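Local coordinates for extracellular sialidase/neuraminidase, putative (Aspergillus fumigatus, PDB 2XZI), which probably hydrolyses the glycosidic bonds of terminal sialic acids, acting chiefly as a KDNase that releases deaminated neuraminic acid (KDN), at residues Arg303-Arg308 against Arg322-Ala327. Numbering follows the deposited sequence.
Sequences RAMRVR and RKLEDA. With KDM (deamino-alpha-neuraminic acid), chain D.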
loop_
_atom_site.group_PDB
_atom_site.type_symbol
_atom_site.label_atom_id
_atom_site.label_comp_id
_atom_site.label_asym_id
_atom_site.label_seq_id
_atom_site.Cartn_x
_atom_site.Cartn_y
_atom_site.Cartn_z
ATOM N N ARG A 303 6.082 -4.452 14.780
ATOM C CA ARG A 303 7.185 -3.525 15.022
ATOM C C ARG A 303 8.545 -4.123 14.667
ATOM O O ARG A 303 9.540 -3.861 15.348
ATOM C CB ARG A 303 7.208 -3.106 16.493
ATOM C CG ARG A 303 5.997 -2.318 16.931
ATOM C CD ARG A 303 6.228 -1.727 18.311
ATOM N NE ARG A 303 5.009 -1.111 18.823
ATOM C CZ ARG A 303 4.829 -0.701 20.079
ATOM N NH1 ARG A 303 5.792 -0.823 20.989
ATOM N NH2 ARG A 303 3.668 -0.163 20.429
ATOM N N ALA A 304 8.593 -4.937 13.627
ATOM C CA ALA A 304 9.828 -5.583 13.215
ATOM C C ALA A 304 10.080 -5.337 11.721
ATOM O O ALA A 304 10.461 -6.239 10.996
ATOM C CB ALA A 304 9.786 -7.090 13.524
ATOM N N MET A 305 9.875 -4.100 11.277
ATOM C CA MET A 305 9.938 -3.794 9.844
ATOM C C MET A 305 11.303 -4.122 9.264
ATOM O O MET A 305 12.330 -3.703 9.792
ATOM C CB MET A 305 9.618 -2.318 9.571
ATOM C CG MET A 305 8.195 -1.873 9.933
ATOM S SD MET A 305 6.878 -2.942 9.329
ATOM C CE MET A 305 7.040 -2.743 7.535
ATOM N N ARG A 306 11.298 -4.867 8.159
ATOM C CA ARG A 306 12.513 -5.359 7.535
ATOM C C ARG A 306 12.353 -5.292 6.035
ATOM O O ARG A 306 11.400 -5.864 5.499
ATOM C CB ARG A 306 12.699 -6.819 7.921
ATOM C CG ARG A 306 14.003 -7.457 7.434
ATOM C CD ARG A 306 15.059 -7.478 8.543
ATOM N NE ARG A 306 14.663 -8.350 9.650
ATOM C CZ ARG A 306 14.725 -9.685 9.631
ATOM N NH1 ARG A 306 15.179 -10.340 8.560
ATOM N NH2 ARG A 306 14.312 -10.369 10.693
ATOM N N VAL A 307 13.282 -4.614 5.372
ATOM C CA VAL A 307 13.304 -4.580 3.907
ATOM C C VAL A 307 14.332 -5.600 3.416
ATOM O O VAL A 307 15.416 -5.695 3.996
ATOM C CB VAL A 307 13.567 -3.142 3.370
ATOM C CG1 VAL A 307 14.985 -2.635 3.721
ATOM C CG2 VAL A 307 13.303 -3.092 1.872
ATOM N N ARG A 308 13.989 -6.353 2.369
ATOM C CA ARG A 308 14.807 -7.460 1.883
ATOM C C ARG A 308 14.947 -7.469 0.375
ATOM O O ARG A 308 14.091 -6.913 -0.340
ATOM C CB ARG A 308 14.141 -8.783 2.246
ATOM C CG ARG A 308 13.856 -8.990 3.733
ATOM C CD ARG A 308 13.077 -10.272 3.828
ATOM N NE ARG A 308 12.506 -10.581 5.130
ATOM C CZ ARG A 308 13.000 -11.489 5.963
ATOM N NH1 ARG A 308 14.132 -12.135 5.663
ATOM N NH2 ARG A 308 12.353 -11.756 7.092
ATOM N N ARG A 322 17.565 -5.601 5.979
ATOM C CA ARG A 322 17.909 -4.649 7.020
ATOM C C ARG A 322 16.667 -4.194 7.788
ATOM O O ARG A 322 15.619 -3.926 7.206
ATOM C CB ARG A 322 18.663 -3.452 6.441
ATOM C CG ARG A 322 19.314 -2.590 7.513
ATOM C CD ARG A 322 20.362 -1.654 6.965
ATOM N NE ARG A 322 21.153 -1.114 8.071
ATOM C CZ ARG A 322 22.255 -0.387 7.932
ATOM N NH1 ARG A 322 22.740 -0.099 6.732
ATOM N NH2 ARG A 322 22.900 0.017 9.025
ATOM N N LYS A 323 16.797 -4.119 9.103
ATOM C CA LYS A 323 15.744 -3.566 9.933
ATOM C C LYS A 323 15.637 -2.078 9.723
ATOM O O LYS A 323 16.639 -1.367 9.781
ATOM C CB LYS A 323 16.038 -3.808 11.418
ATOM C CG LYS A 323 16.111 -5.243 11.806
ATOM C CD LYS A 323 16.407 -5.324 13.303
ATOM C CE LYS A 323 16.516 -6.752 13.777
ATOM N NZ LYS A 323 16.840 -6.814 15.240
ATOM N N LEU A 324 14.411 -1.593 9.519
ATOM C CA LEU A 324 14.210 -0.140 9.412
ATOM C C LEU A 324 14.619 0.616 10.684
ATOM O O LEU A 324 15.008 1.790 10.607
ATOM C CB LEU A 324 12.774 0.241 9.014
ATOM C CG LEU A 324 12.297 -0.343 7.692
ATOM C CD1 LEU A 324 10.974 0.283 7.287
ATOM C CD2 LEU A 324 13.333 -0.205 6.560
ATOM N N GLU A 325 14.592 -0.080 11.825
ATOM C CA GLU A 325 14.966 0.547 13.087
ATOM C C GLU A 325 16.456 0.919 13.141
ATOM O O GLU A 325 16.871 1.677 14.006
ATOM C CB GLU A 325 14.506 -0.285 14.304
ATOM C CG GLU A 325 14.518 -1.797 14.131
ATOM C CD GLU A 325 13.621 -2.522 15.132
ATOM O OE1 GLU A 325 13.750 -2.255 16.349
ATOM O OE2 GLU A 325 12.794 -3.368 14.701
ATOM N N ASP A 326 17.253 0.422 12.191
ATOM C CA ASP A 326 18.655 0.858 12.061
ATOM C C ASP A 326 18.761 2.332 11.659
ATOM O O ASP A 326 19.809 2.962 11.842
ATOM C CB ASP A 326 19.407 0.031 11.012
ATOM C CG ASP A 326 19.651 -1.409 11.425
ATOM O OD1 ASP A 326 19.243 -1.818 12.527
ATOM O OD2 ASP A 326 20.272 -2.127 10.606
ATOM N N ALA A 327 17.683 2.865 11.080
ATOM C CA ALA A 327 17.580 4.272 10.716
ATOM C C ALA A 327 16.273 4.801 11.336
ATOM O O ALA A 327 15.351 5.197 10.628
ATOM C CB ALA A 327 17.563 4.426 9.192
HETATM C C2 KDM D . 0.840 -3.968 18.249
HETATM C C1 KDM D . 1.229 -4.939 17.109
HETATM C C3 KDM D . 1.834 -2.787 18.344
HETATM C C4 KDM D . 1.678 -1.823 17.150
HETATM C C5 KDM D . 0.208 -1.421 16.941
HETATM C C6 KDM D . -0.696 -2.671 16.851
HETATM C C7 KDM D . -2.223 -2.511 16.692
HETATM C C8 KDM D . -2.902 -3.903 16.585
HETATM C C9 KDM D . -4.445 -3.863 16.497
HETATM O O5 KDM D . 0.074 -0.639 15.743
HETATM O O1A KDM D . 0.296 -5.422 16.424
HETATM O O1B KDM D . 2.449 -5.178 16.946
HETATM O O4 KDM D . 2.482 -0.663 17.391
HETATM O O6 KDM D . -0.503 -3.457 18.070
HETATM O O7 KDM D . -2.762 -1.792 17.812
HETATM O O8 KDM D . -2.376 -4.621 15.460
HETATM O O9 KDM D . -4.909 -2.683 15.829
HETATM O O2 KDM D . 0.853 -4.673 19.499
#
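Val307 and Arg322 form an antiparallel hydrogen-bonded pair: Val307 N donates to Arg322 O at 3.0 Å, and Arg322 N returns a bond to Val307 O at 2.9 Å. Two residues further on, past the non-hydrogen-bonded pair Arg306-Lys323, Leu324 N reaches Met305 O at 3.0 Å from above the carbonyl plane, 37° out of it. Here 322-327 leaves the sheet and coils into a 3-10 turn at 324-326.

Leu324 supplies the apolar part of the contact. CD1 lies against Met305 CB at 3.7 Å, while CD2 meets Val307 CG1 at 4.1 Å, the two side chains crossing at about a right angle. Met305 offers its root alone, because chi1 (-64°) already carries CG away from Leu324, and later bends keep the thioether there.

On the opposite face of the sheet, Arg306 starts with CG anti to the backbone N (chi1 -175°), then folds so that CD passes over the Arg322-Lys323 peptide, 3.8 Å from Lys323 N. Its guanidinium is occupied by Tyr320, through a hydrogen bond to the carbonyl and a cation-pi contact. Arg322, on the Val307 face, has NE held by Asp326 OD2, a salt bridge using the carboxylate's anti lone pair, which ties strand 322-323 to the 3-10 turn that follows it; Trp379 takes NH1 through its carbonyl O and makes a cation-pi contact with the guanidinium.

Arg303 extends away from 322-327 towards a bound deamino-alpha-neuraminic acid, where NE donates to O4 at 2.9 Å; Asp356 and Arg302 N also bind this sugar.

Strand 322-323 is an edge strand of a four-stranded antiparallel sheet, a blade of the beta-propeller. Strand 290-294 flanks 305-310 on its other side, Leu294 touching Met305, Val307 and Leu324, and helix 377-381 packs on Val307 through Trp379 and Ile380.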